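Long-range contacts in YcaO (Methanopyrus kandleri, PDB 6CI7), which binds ATP and magnesium and probably uses ATP to activate a peptide backbone amide: residues 64-69 / 248-253; 10-15 / 154-159; 47-52 / 256-261; 146-151 / 344-349. One frame throughout, in Å; residues are numbered along the deposited sequence.

Contact 1 of 4, residues 64-69 / 248-253. With ACP (phosphomethylphosphonic acid adenylate ester), chain G.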
# COMPACT_ATOMS: atom_id res chain seq x y z
N LYS A 64 -7.85 8.21 4.92
CA LYS A 64 -7.83 8.25 6.37
C LYS A 64 -6.56 8.97 6.81
O LYS A 64 -5.69 9.25 5.97
CB LYS A 64 -7.93 6.82 6.97
CG LYS A 64 -6.65 5.99 6.97
CD LYS A 64 -6.31 5.43 5.59
CE LYS A 64 -5.18 4.42 5.67
NZ LYS A 64 -4.98 3.74 4.37
N GLY A 65 -6.47 9.27 8.10
CA GLY A 65 -5.35 9.97 8.72
C GLY A 65 -5.59 10.19 10.20
O GLY A 65 -6.66 9.88 10.71
N THR A 66 -4.59 10.73 10.90
CA THR A 66 -4.77 11.11 12.31
C THR A 66 -5.57 12.40 12.44
O THR A 66 -6.18 12.65 13.49
CB THR A 66 -3.43 11.29 13.03
OG1 THR A 66 -2.63 12.25 12.32
CG2 THR A 66 -2.69 9.96 13.12
N THR A 67 -5.57 13.21 11.38
CA THR A 67 -6.35 14.46 11.34
C THR A 67 -7.32 14.44 10.15
O THR A 67 -7.12 13.69 9.17
CB THR A 67 -5.45 15.69 11.17
OG1 THR A 67 -4.84 15.64 9.88
CG2 THR A 67 -4.39 15.77 12.26
N ARG A 68 -8.35 15.28 10.25
CA ARG A 68 -9.33 15.44 9.18
C ARG A 68 -8.72 15.93 7.87
O ARG A 68 -9.10 15.46 6.78
CB ARG A 68 -10.45 16.39 9.62
CG ARG A 68 -11.68 16.35 8.73
CD ARG A 68 -12.72 15.46 9.38
NE ARG A 68 -12.95 14.27 8.60
CZ ARG A 68 -13.53 13.16 9.05
NH1 ARG A 68 -13.90 13.02 10.32
NH2 ARG A 68 -13.68 12.14 8.20
N ILE A 69 -7.77 16.87 7.97
CA ILE A 69 -7.04 17.38 6.79
C ILE A 69 -6.34 16.21 6.08
O ILE A 69 -6.59 15.98 4.90
CB ILE A 69 -6.05 18.52 7.13
CG1 ILE A 69 -6.82 19.79 7.54
CG2 ILE A 69 -5.14 18.81 5.93
CD1 ILE A 69 -5.97 20.93 8.08
N ALA A 248 -1.06 0.60 10.03
CA ALA A 248 -1.85 -0.60 10.29
C ALA A 248 -3.17 -0.29 11.02
O ALA A 248 -4.24 -0.75 10.59
CB ALA A 248 -1.03 -1.63 11.06
N LEU A 249 -3.08 0.51 12.09
CA LEU A 249 -4.24 0.96 12.87
C LEU A 249 -5.20 1.82 12.05
O LEU A 249 -6.43 1.62 12.11
CB LEU A 249 -3.80 1.70 14.14
CG LEU A 249 -3.06 0.85 15.18
CD1 LEU A 249 -2.50 1.71 16.29
CD2 LEU A 249 -3.97 -0.23 15.75
N LEU A 250 -4.64 2.75 11.27
CA LEU A 250 -5.42 3.58 10.35
C LEU A 250 -6.16 2.76 9.29
O LEU A 250 -7.30 3.08 8.92
CB LEU A 250 -4.53 4.66 9.69
CG LEU A 250 -3.93 5.80 10.53
CD1 LEU A 250 -3.15 6.75 9.65
CD2 LEU A 250 -4.93 6.61 11.33
N GLU A 251 -5.52 1.70 8.82
CA GLU A 251 -6.13 0.83 7.81
C GLU A 251 -7.29 -0.02 8.36
O GLU A 251 -8.24 -0.32 7.63
CB GLU A 251 -5.07 -0.03 7.13
CG GLU A 251 -5.50 -0.52 5.77
CD GLU A 251 -4.34 -0.58 4.82
OE1 GLU A 251 -3.72 -1.68 4.73
OE2 GLU A 251 -4.07 0.47 4.18
N VAL A 252 -7.20 -0.39 9.64
CA VAL A 252 -8.31 -1.03 10.35
C VAL A 252 -9.51 -0.09 10.40
O VAL A 252 -10.64 -0.48 10.04
CB VAL A 252 -7.88 -1.45 11.77
CG1 VAL A 252 -9.10 -1.74 12.65
CG2 VAL A 252 -6.96 -2.66 11.71
N ALA A 253 -9.27 1.15 10.84
CA ALA A 253 -10.33 2.16 10.89
C ALA A 253 -11.01 2.31 9.53
O ALA A 253 -12.24 2.31 9.43
CB ALA A 253 -9.76 3.50 11.37
PG ACP G . -3.87 1.17 0.00
O1G ACP G . -2.88 1.20 -1.27
O2G ACP G . -5.25 1.89 -0.40
O3G ACP G . -4.12 -0.24 0.34
PB ACP G . -2.66 3.66 1.01
O1B ACP G . -1.47 3.45 -0.06
O2B ACP G . -3.90 4.14 0.35
C3B ACP G . -3.14 1.98 1.49
PA ACP G . -2.71 6.33 2.16
O1A ACP G . -1.75 7.11 3.04
O2A ACP G . -4.16 6.41 2.58
O3A ACP G . -2.24 4.76 2.14
O5' ACP G . -2.51 6.95 0.70
C5' ACP G . -3.52 7.26 -0.28
C4' ACP G . -2.85 7.90 -1.51
O4' ACP G . -2.68 9.30 -1.26
C3' ACP G . -1.43 7.39 -1.79
O3' ACP G . -1.14 7.49 -3.20
C2' ACP G . -0.58 8.34 -0.99
O2' ACP G . 0.76 8.42 -1.42
C1' ACP G . -1.30 9.66 -1.21
N9 ACP G . -1.04 10.59 -0.10
C8 ACP G . -1.33 10.35 1.19
N7 ACP G . -0.95 11.38 1.98
C5 ACP G . -0.41 12.31 1.17
C6 ACP G . 0.18 13.66 1.36
N6 ACP G . 0.25 14.21 2.60
N1 ACP G . 0.63 14.32 0.26
C2 ACP G . 0.55 13.77 -0.98
N3 ACP G . 0.03 12.54 -1.22
C4 ACP G . -0.47 11.78 -0.20
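Two bent side chains bring Lys64 and Glu251 together. The first torsion of Lys64 sets CG between its own N and carbonyl carbon (chi1 78°), and a second bend at chi2 (-76°) sends the rest of the chain, nearly straight from there on, obliquely past Leu250 toward Glu251. Glu251 starts with CG anti to its backbone N (chi1 -157°), on a bond that leaves the helix away from Lys64, and turns again at chi2 so that OE2 comes back toward the lysine. The salt bridge between Lys64 NZ and Glu251 OE2 is long, at 3.4 Å, and as a hydrogen bond it is weak. A second weak bond runs from Lys64 NZ to O2A on the alpha phosphate of the nucleotide analogue, 3.3 Å away, and Gln254 is a further partner of the ammonium group. Glu251 OE2 meanwhile lies 3.2 Å from C3B, the carbon bridging the beta and gamma phosphorus atoms. Apolar contact supports the lysine stem: its CG packs on Leu250 CB at 3.7 Å, while Leu250 CD2 reaches Gly65 O at 3.8 Å. An alanine in place of Lys64 would probably deprive both Glu251 and the alpha phosphate of their shared positive partner and leave Leu250 CB without the stem that packs on it. The contact joins the end of strand 57-64 and the turn leading into helix 68-84, where Thr67 caps Gln70 N, to helix 241-260; Leu250 also touches Ile45 of strand 45-54, while strand 217-224 and helix 188-198 pack against other sides of helix 241-260.

Contact 2 of 4, residues 10-15 / 154-159; sequences GFRAFL and REEAVI. With ACP (phosphomethylphosphonic acid adenylate ester), chain G.
Charge and hydrogen bonding fix Glu156 against Arg12 and Ala13. Glu156 OE1 accepts the backbone N-H of Ala13 through its anti lone pair, a short and nearly straight bond (2.8 Å, 170°). Glu156 OE2 takes Arg12 NH1 at 3.2 Å in a salt bridge; it lies in the guanidinium plane, but the donor comes from above the carboxylate, the two planes standing 79° apart. Arg152 N is a second partner of OE2. Arg12 NH2 points instead to the ribose and donates to ACP O2' at 2.8 Å.

Over the adenine the contact is face to face: the bend of Arg12 at chi2 (-65°) lays its guanidinium nearly parallel to the base, whose C4 is 3.3 Å from Arg12 CZ. Over the opposite face sits a water that donates to Phe11 O (3.0 Å) and to Glu156 O (2.7 Å), tying loop to helix. A leucine in place of Arg12 would probably leave Glu156 OE2 without its ionic partner, strip the flat cation from the adenine and lose the bond to the ribose.

Apolar contact is limited to Phe11 CD2 against Ile159 CG2, 3.9 Å apart. Here the loop before helix 16-25 lies on the start of helix 154-176; Phe11 and Ile159 also touch helix 313-325, and Ala157 and Val158 pack on Val347 of strand 346-351.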
# COMPACT_ATOMS: atom_id res chain seq x y z
N GLY A 10 3.27 9.21 6.59
CA GLY A 10 4.12 9.06 5.42
C GLY A 10 5.13 10.19 5.36
O GLY A 10 5.00 11.19 6.07
N PHE A 11 6.13 10.04 4.49
CA PHE A 11 7.23 11.02 4.39
C PHE A 11 6.95 12.05 3.31
O PHE A 11 6.96 11.73 2.12
CB PHE A 11 8.55 10.31 4.09
CG PHE A 11 8.90 9.26 5.09
CD1 PHE A 11 9.50 9.60 6.31
CD2 PHE A 11 8.66 7.91 4.82
CE1 PHE A 11 9.84 8.63 7.23
CE2 PHE A 11 8.99 6.92 5.74
CZ PHE A 11 9.58 7.28 6.95
N ARG A 12 6.71 13.29 3.75
CA ARG A 12 6.19 14.36 2.88
C ARG A 12 7.03 15.64 2.91
O ARG A 12 7.55 16.03 3.96
CB ARG A 12 4.70 14.67 3.18
CG ARG A 12 3.76 13.46 3.11
CD ARG A 12 3.65 12.87 1.70
NE ARG A 12 3.01 11.56 1.70
CZ ARG A 12 2.65 10.87 0.61
NH1 ARG A 12 2.85 11.34 -0.61
NH2 ARG A 12 2.08 9.68 0.75
N ALA A 13 7.14 16.27 1.75
CA ALA A 13 7.87 17.52 1.56
C ALA A 13 7.01 18.75 1.86
O ALA A 13 7.49 19.88 1.82
CB ALA A 13 8.40 17.59 0.13
N PHE A 14 5.74 18.50 2.16
CA PHE A 14 4.75 19.53 2.46
C PHE A 14 3.87 19.12 3.64
O PHE A 14 3.64 17.93 3.87
CB PHE A 14 3.89 19.81 1.22
CG PHE A 14 4.67 20.36 0.05
CD1 PHE A 14 4.95 21.73 -0.05
CD2 PHE A 14 5.14 19.50 -0.95
CE1 PHE A 14 5.69 22.22 -1.12
CE2 PHE A 14 5.87 19.99 -2.03
CZ PHE A 14 6.15 21.36 -2.12
N LEU A 15 3.40 20.10 4.40
CA LEU A 15 2.41 19.85 5.45
C LEU A 15 1.06 19.53 4.80
O LEU A 15 0.76 20.08 3.73
CB LEU A 15 2.29 21.04 6.42
CG LEU A 15 3.56 21.43 7.20
CD1 LEU A 15 3.43 22.79 7.87
CD2 LEU A 15 3.96 20.37 8.22
N ARG A 154 7.88 13.21 -7.13
CA ARG A 154 7.96 11.80 -7.55
C ARG A 154 8.57 10.91 -6.47
O ARG A 154 8.12 9.77 -6.28
CB ARG A 154 8.54 11.61 -8.97
CG ARG A 154 10.04 11.79 -9.17
CD ARG A 154 10.73 10.48 -9.55
NE ARG A 154 12.13 10.51 -9.14
CZ ARG A 154 12.91 9.46 -8.88
NH1 ARG A 154 12.48 8.21 -9.01
NH2 ARG A 154 14.15 9.65 -8.49
N GLU A 155 9.51 11.48 -5.69
CA GLU A 155 10.15 10.80 -4.55
C GLU A 155 9.16 10.36 -3.47
O GLU A 155 9.30 9.27 -2.94
CB GLU A 155 11.25 11.65 -3.90
CG GLU A 155 12.52 11.78 -4.73
CD GLU A 155 12.50 12.98 -5.68
OE1 GLU A 155 11.44 13.65 -5.82
OE2 GLU A 155 13.55 13.26 -6.29
N GLU A 156 8.18 11.21 -3.15
CA GLU A 156 7.13 10.82 -2.20
C GLU A 156 6.45 9.55 -2.66
O GLU A 156 6.27 8.61 -1.87
CB GLU A 156 6.09 11.91 -2.05
CG GLU A 156 6.49 13.04 -1.13
CD GLU A 156 5.43 14.11 -1.06
OE1 GLU A 156 5.62 15.09 -0.32
OE2 GLU A 156 4.39 13.96 -1.75
N ALA A 157 6.12 9.50 -3.95
CA ALA A 157 5.37 8.41 -4.55
C ALA A 157 6.20 7.12 -4.61
O ALA A 157 5.69 6.04 -4.26
CB ALA A 157 4.86 8.82 -5.93
N VAL A 158 7.46 7.23 -5.03
CA VAL A 158 8.38 6.09 -5.07
C VAL A 158 8.54 5.50 -3.66
O VAL A 158 8.41 4.29 -3.48
CB VAL A 158 9.75 6.43 -5.70
CG1 VAL A 158 10.73 5.25 -5.59
CG2 VAL A 158 9.58 6.83 -7.16
N ILE A 159 8.77 6.37 -2.67
CA ILE A 159 8.89 5.90 -1.28
C ILE A 159 7.63 5.13 -0.87
O ILE A 159 7.72 3.97 -0.46
CB ILE A 159 9.20 7.05 -0.29
CG1 ILE A 159 10.65 7.54 -0.48
CG2 ILE A 159 8.99 6.61 1.16
CD1 ILE A 159 10.91 8.94 0.02
PG ACP G . -3.87 1.17 0.00
O1G ACP G . -2.88 1.20 -1.27
O2G ACP G . -5.25 1.89 -0.40
O3G ACP G . -4.12 -0.24 0.34
PB ACP G . -2.66 3.66 1.01
O1B ACP G . -1.47 3.45 -0.06
O2B ACP G . -3.90 4.14 0.35
C3B ACP G . -3.14 1.98 1.49
PA ACP G . -2.71 6.33 2.16
O1A ACP G . -1.75 7.11 3.04
O2A ACP G . -4.16 6.41 2.58
O3A ACP G . -2.24 4.76 2.14
O5' ACP G . -2.51 6.95 0.70
C5' ACP G . -3.52 7.26 -0.28
C4' ACP G . -2.85 7.90 -1.51
O4' ACP G . -2.68 9.30 -1.26
C3' ACP G . -1.43 7.39 -1.79
O3' ACP G . -1.14 7.49 -3.20
C2' ACP G . -0.58 8.34 -0.99
O2' ACP G . 0.76 8.42 -1.42
C1' ACP G . -1.30 9.66 -1.21
N9 ACP G . -1.04 10.59 -0.10
C8 ACP G . -1.33 10.35 1.19
N7 ACP G . -0.95 11.38 1.98
C5 ACP G . -0.41 12.31 1.17
C6 ACP G . 0.18 13.66 1.36
N6 ACP G . 0.25 14.21 2.60
N1 ACP G . 0.63 14.32 0.26
C2 ACP G . 0.55 13.77 -0.98
N3 ACP G . 0.03 12.54 -1.22
C4 ACP G . -0.47 11.78 -0.20
O HOH W 1 6.02 9.23 0.78

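Contact 3 of 4, residues 47-52 / 256-261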
# COMPACT_ATOMS: atom_id res chain seq x y z
N VAL A 47 -12.16 9.07 8.68
CA VAL A 47 -12.10 8.32 7.44
C VAL A 47 -12.91 9.12 6.43
O VAL A 47 -13.95 9.71 6.76
CB VAL A 47 -12.65 6.87 7.61
CG1 VAL A 47 -12.67 6.12 6.27
CG2 VAL A 47 -11.82 6.08 8.62
N GLU A 48 -12.41 9.17 5.20
CA GLU A 48 -13.05 9.88 4.10
C GLU A 48 -13.36 8.92 2.97
O GLU A 48 -12.52 8.09 2.62
CB GLU A 48 -12.14 11.02 3.62
CG GLU A 48 -12.04 12.17 4.62
CD GLU A 48 -13.29 13.03 4.68
OE1 GLU A 48 -13.86 13.35 3.61
OE2 GLU A 48 -13.72 13.41 5.79
N ILE A 49 -14.57 9.00 2.42
CA ILE A 49 -15.00 8.10 1.35
C ILE A 49 -15.37 8.92 0.13
O ILE A 49 -16.03 9.96 0.25
CB ILE A 49 -16.16 7.15 1.78
CG1 ILE A 49 -15.71 6.18 2.88
CG2 ILE A 49 -16.69 6.31 0.62
CD1 ILE A 49 -16.24 6.57 4.24
N ARG A 50 -14.92 8.45 -1.03
CA ARG A 50 -15.17 9.09 -2.32
C ARG A 50 -15.84 8.13 -3.29
O ARG A 50 -15.46 6.96 -3.38
CB ARG A 50 -13.87 9.63 -2.94
CG ARG A 50 -13.11 10.64 -2.07
CD ARG A 50 -13.83 11.98 -1.95
NE ARG A 50 -13.16 12.90 -1.02
CZ ARG A 50 -13.38 12.94 0.30
NH1 ARG A 50 -14.23 12.09 0.87
NH2 ARG A 50 -12.71 13.82 1.06
N ARG A 51 -16.86 8.64 -3.98
CA ARG A 51 -17.48 7.96 -5.10
C ARG A 51 -16.97 8.63 -6.38
O ARG A 51 -17.10 9.84 -6.55
CB ARG A 51 -19.01 8.01 -5.00
CG ARG A 51 -19.73 7.29 -6.13
CD ARG A 51 -21.18 6.95 -5.79
NE ARG A 51 -22.04 8.12 -5.64
CZ ARG A 51 -22.64 8.77 -6.65
NH1 ARG A 51 -22.49 8.38 -7.91
NH2 ARG A 51 -23.40 9.82 -6.38
N ARG A 52 -16.39 7.83 -7.26
CA ARG A 52 -15.70 8.31 -8.45
C ARG A 52 -16.24 7.68 -9.74
O ARG A 52 -16.38 6.45 -9.83
CB ARG A 52 -14.21 8.01 -8.30
CG ARG A 52 -13.30 8.74 -9.26
CD ARG A 52 -11.89 8.19 -9.22
NE ARG A 52 -11.35 8.15 -10.57
CZ ARG A 52 -11.02 7.04 -11.22
NH1 ARG A 52 -11.14 5.85 -10.64
NH2 ARG A 52 -10.57 7.12 -12.46
N LEU A 256 -13.13 -0.84 8.90
CA LEU A 256 -14.37 -0.75 9.68
C LEU A 256 -15.38 0.23 9.10
O LEU A 256 -16.59 -0.03 9.14
CB LEU A 256 -14.08 -0.42 11.14
CG LEU A 256 -13.35 -1.51 11.92
CD1 LEU A 256 -13.06 -1.02 13.33
CD2 LEU A 256 -14.14 -2.81 11.95
N SER A 257 -14.90 1.35 8.55
CA SER A 257 -15.76 2.34 7.92
C SER A 257 -16.42 1.76 6.66
O SER A 257 -17.61 1.98 6.41
CB SER A 257 -14.98 3.61 7.60
OG SER A 257 -15.69 4.44 6.71
N MSE A 258 -15.65 0.99 5.90
CA MSE A 258 -16.14 0.37 4.66
C MSE A 258 -17.15 -0.71 4.92
O MSE A 258 -18.17 -0.79 4.21
CB MSE A 258 -15.02 -0.24 3.83
CG MSE A 258 -13.84 0.71 3.73
SE MSE A 258 -13.69 1.30 1.88
CE MSE A 258 -15.00 2.75 2.06
N ALA A 259 -16.89 -1.55 5.92
CA ALA A 259 -17.79 -2.63 6.31
C ALA A 259 -19.14 -2.09 6.80
O ALA A 259 -20.18 -2.66 6.48
CB ALA A 259 -17.15 -3.51 7.39
N ARG A 260 -19.11 -0.99 7.55
CA ARG A 260 -20.33 -0.38 8.09
C ARG A 260 -21.22 0.28 7.02
O ARG A 260 -22.42 0.44 7.22
CB ARG A 260 -19.99 0.61 9.21
CG ARG A 260 -19.62 -0.07 10.51
CD ARG A 260 -18.83 0.82 11.46
NE ARG A 260 -18.35 0.02 12.58
CZ ARG A 260 -17.82 0.48 13.72
NH1 ARG A 260 -17.66 1.78 13.93
NH2 ARG A 260 -17.44 -0.39 14.66
N ARG A 261 -20.62 0.64 5.88
CA ARG A 261 -21.36 1.15 4.74
C ARG A 261 -21.61 0.03 3.74
O ARG A 261 -22.16 0.27 2.65
CB ARG A 261 -20.59 2.30 4.07
CG ARG A 261 -20.54 3.57 4.89
CD ARG A 261 -19.59 4.60 4.29
NE ARG A 261 -19.71 5.87 5.01
CZ ARG A 261 -20.71 6.75 4.87
NH1 ARG A 261 -21.70 6.54 4.00
NH2 ARG A 261 -20.72 7.86 5.59
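Glu48 OE1, gripped twice by Arg50, marks the face of strand 47-52 turned from the helix, whereas Val47 and Ile49 on the other face meet Ser257, Met258 and Arg261. The grip is end-on: Arg50 NH2 at 2.8 Å and Arg50 NH1 at 3.0 Å both donate to Glu48 OE1, reaching it from opposite faces of the carboxylate plane. Arg50 NH1 also donates to Ile49 O, 2.9 Å away and well above that carbonyl plane, so the guanidinium is fixed in rotation. Outside partners extend the network, since Glu48 OE2 pairs with Arg68 and Arg50 NE with Glu29.

Across the contact no hydrogen bond forms. Ser257 carries OG anti to its backbone N (chi1 165°), which sets the hydroxyl 3.5 Å from Val47 CG1 and 3.3 Å from Ile49 CD1; its polar need is met by Asp40 OD2. The same carboxylate holds Arg261 NH2 through OD1, and this arginine brings NE to 3.6 Å from Ile49 CD1, with CD close behind. Met258, present as selenomethionine, is bent at chi2 and chi3 and lays its methyl CE 3.6 Å from Ile49 CG1, the two chains running past each other in opposite directions.

The strand and helix segments cross at -51°, their axes 9.7 Å apart at closest approach. The last turns of helix 241-260 pack on one face of the antiparallel sheet 34-42, 45-54 and 57-64, and helix 68-84 on the other, so the sheet is sandwiched between helices.

Contact 4 of 4, residues 146-151 / 344-349. With ACP (phosphomethylphosphonic acid adenylate ester), chain G.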
# COMPACT_ATOMS: atom_id res chain seq x y z
N ASN A 146 -1.25 -2.63 -6.54
CA ASN A 146 -0.08 -2.72 -5.68
C ASN A 146 1.15 -2.05 -6.32
O ASN A 146 1.52 -2.35 -7.46
CB ASN A 146 0.21 -4.19 -5.36
CG ASN A 146 1.32 -4.36 -4.34
OD1 ASN A 146 1.30 -3.75 -3.27
ND2 ASN A 146 2.32 -5.18 -4.69
N GLY A 147 1.77 -1.14 -5.58
CA GLY A 147 2.93 -0.37 -6.05
C GLY A 147 2.60 1.00 -6.59
O GLY A 147 3.49 1.81 -6.88
N LEU A 148 1.31 1.26 -6.73
CA LEU A 148 0.80 2.48 -7.30
C LEU A 148 0.75 3.59 -6.26
O LEU A 148 0.29 3.36 -5.14
CB LEU A 148 -0.59 2.18 -7.82
CG LEU A 148 -1.39 3.11 -8.70
CD1 LEU A 148 -0.66 3.30 -10.02
CD2 LEU A 148 -2.73 2.45 -8.89
N SER A 149 1.22 4.78 -6.60
CA SER A 149 1.27 5.86 -5.62
C SER A 149 1.35 7.23 -6.23
O SER A 149 2.05 7.45 -7.21
CB SER A 149 2.45 5.64 -4.66
OG SER A 149 2.51 6.69 -3.71
N ALA A 150 0.64 8.17 -5.62
CA ALA A 150 0.68 9.60 -5.97
C ALA A 150 1.41 10.36 -4.88
O ALA A 150 1.42 9.93 -3.72
CB ALA A 150 -0.73 10.14 -6.16
N GLY A 151 2.01 11.49 -5.23
CA GLY A 151 2.59 12.42 -4.24
C GLY A 151 2.76 13.82 -4.80
O GLY A 151 2.45 14.08 -5.97
N VAL A 344 0.48 16.13 -11.31
CA VAL A 344 0.56 15.36 -10.06
C VAL A 344 1.44 14.15 -10.31
O VAL A 344 1.08 13.30 -11.14
CB VAL A 344 -0.82 14.91 -9.53
CG1 VAL A 344 -0.66 14.11 -8.23
CG2 VAL A 344 -1.74 16.09 -9.30
N PRO A 345 2.62 14.09 -9.64
CA PRO A 345 3.48 12.90 -9.76
C PRO A 345 2.76 11.62 -9.31
O PRO A 345 2.25 11.55 -8.19
CB PRO A 345 4.66 13.23 -8.84
CG PRO A 345 4.74 14.72 -8.88
CD PRO A 345 3.31 15.19 -8.94
N VAL A 346 2.67 10.65 -10.21
CA VAL A 346 2.13 9.32 -9.90
C VAL A 346 3.12 8.34 -10.50
O VAL A 346 3.61 8.54 -11.62
CB VAL A 346 0.70 9.07 -10.50
CG1 VAL A 346 0.20 7.66 -10.20
CG2 VAL A 346 -0.31 10.09 -9.96
N VAL A 347 3.42 7.29 -9.73
CA VAL A 347 4.26 6.19 -10.21
C VAL A 347 3.60 4.84 -9.98
O VAL A 347 2.66 4.71 -9.17
CB VAL A 347 5.71 6.20 -9.61
CG1 VAL A 347 6.35 7.59 -9.69
CG2 VAL A 347 5.72 5.70 -8.17
N ARG A 348 4.08 3.84 -10.73
CA ARG A 348 3.89 2.43 -10.39
C ARG A 348 5.26 1.84 -10.08
O ARG A 348 6.17 1.90 -10.92
CB ARG A 348 3.32 1.67 -11.57
CG ARG A 348 2.94 0.24 -11.21
CD ARG A 348 1.50 0.28 -10.77
NE ARG A 348 1.08 -0.93 -10.09
CZ ARG A 348 0.14 -1.73 -10.55
NH1 ARG A 348 -0.45 -1.48 -11.72
NH2 ARG A 348 -0.19 -2.81 -9.85
N VAL A 349 5.39 1.26 -8.89
CA VAL A 349 6.64 0.62 -8.51
C VAL A 349 6.47 -0.89 -8.62
O VAL A 349 5.50 -1.46 -8.09
CB VAL A 349 7.12 1.04 -7.09
CG1 VAL A 349 8.31 0.22 -6.64
CG2 VAL A 349 7.46 2.53 -7.06
PG ACP G . -3.87 1.17 0.00
O1G ACP G . -2.88 1.20 -1.27
O2G ACP G . -5.25 1.89 -0.40
O3G ACP G . -4.12 -0.24 0.34
PB ACP G . -2.66 3.66 1.01
O1B ACP G . -1.47 3.45 -0.06
O2B ACP G . -3.90 4.14 0.35
C3B ACP G . -3.14 1.98 1.49
PA ACP G . -2.71 6.33 2.16
O1A ACP G . -1.75 7.11 3.04
O2A ACP G . -4.16 6.41 2.58
O3A ACP G . -2.24 4.76 2.14
O5' ACP G . -2.51 6.95 0.70
C5' ACP G . -3.52 7.26 -0.28
C4' ACP G . -2.85 7.90 -1.51
O4' ACP G . -2.68 9.30 -1.26
C3' ACP G . -1.43 7.39 -1.79
O3' ACP G . -1.14 7.49 -3.20
C2' ACP G . -0.58 8.34 -0.99
O2' ACP G . 0.76 8.42 -1.42
C1' ACP G . -1.30 9.66 -1.21
N9 ACP G . -1.04 10.59 -0.10
C8 ACP G . -1.33 10.35 1.19
N7 ACP G . -0.95 11.38 1.98
C5 ACP G . -0.41 12.31 1.17
C6 ACP G . 0.18 13.66 1.36
N6 ACP G . 0.25 14.21 2.60
N1 ACP G . 0.63 14.32 0.26
C2 ACP G . 0.55 13.77 -0.98
N3 ACP G . 0.03 12.54 -1.22
C4 ACP G . -0.47 11.78 -0.20
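Arg348 CB leaves its strand on the face that also carries Leu148, Ala150 and Val346, and the chain then runs across Leu148. With CG anti to the backbone N (chi1 -173°) and a bend at chi2 (91°), CD passes 3.8 Å from Leu148 CD1. Beyond it, Arg348 NE and NH2 grip Asn146 O side-on, each at 3.0 Å, with the oxygen at the edge of the guanidinium and both donors on the same face of its carbonyl plane. NH2 has a further weak bond to His144 O, and NH1 goes to Val132 O.

The backbones pair as antiparallel strands, 148-150 forming the edge of the five-stranded sheet beside 346-351. Ser149 and Val347 are the hydrogen-bonded pair, each N reaching the other's O at 2.9 Å; Val349 N to Gly147 O and Gly151 N to Pro345 O continue the pattern. A CB on Gly147 would probably clash with Val349 O.

The outer edge of strand 148-150 serves the ribose: Ala150 N donates to ACP O3' at 3.1 Å, and ACP O2' donates to Ala150 O at 2.8 Å. Leu148 is a magnesium-binding residue, though its side chain stays about 6 Å from the ion, and Ser149 OG bonds Gln160 OE1.

In the fold
Contacts 1, 2 and 4 all touch the bound nucleotide and mark different sides of its pocket: contact 1 at the phosphates, contact 2 at the adenine and ribose, contact 4 at the ribose. Contacts 2 and 4 adjoin, with centres about 11 Å apart, strand 148-150 being followed in the chain by helix 154-176. Contacts 1 and 3 share helix 241-260, their centres about 12 Å apart, and meet through the salt bridge of Arg68 with Glu48; contact 3 lies farther from the nucleotide. Along the chain the first segments come in the order 10-15, 47-52, 64-69 and 146-151, and most pairs of contacts interleave, so the ATP site is assembled from sequence-distant parts.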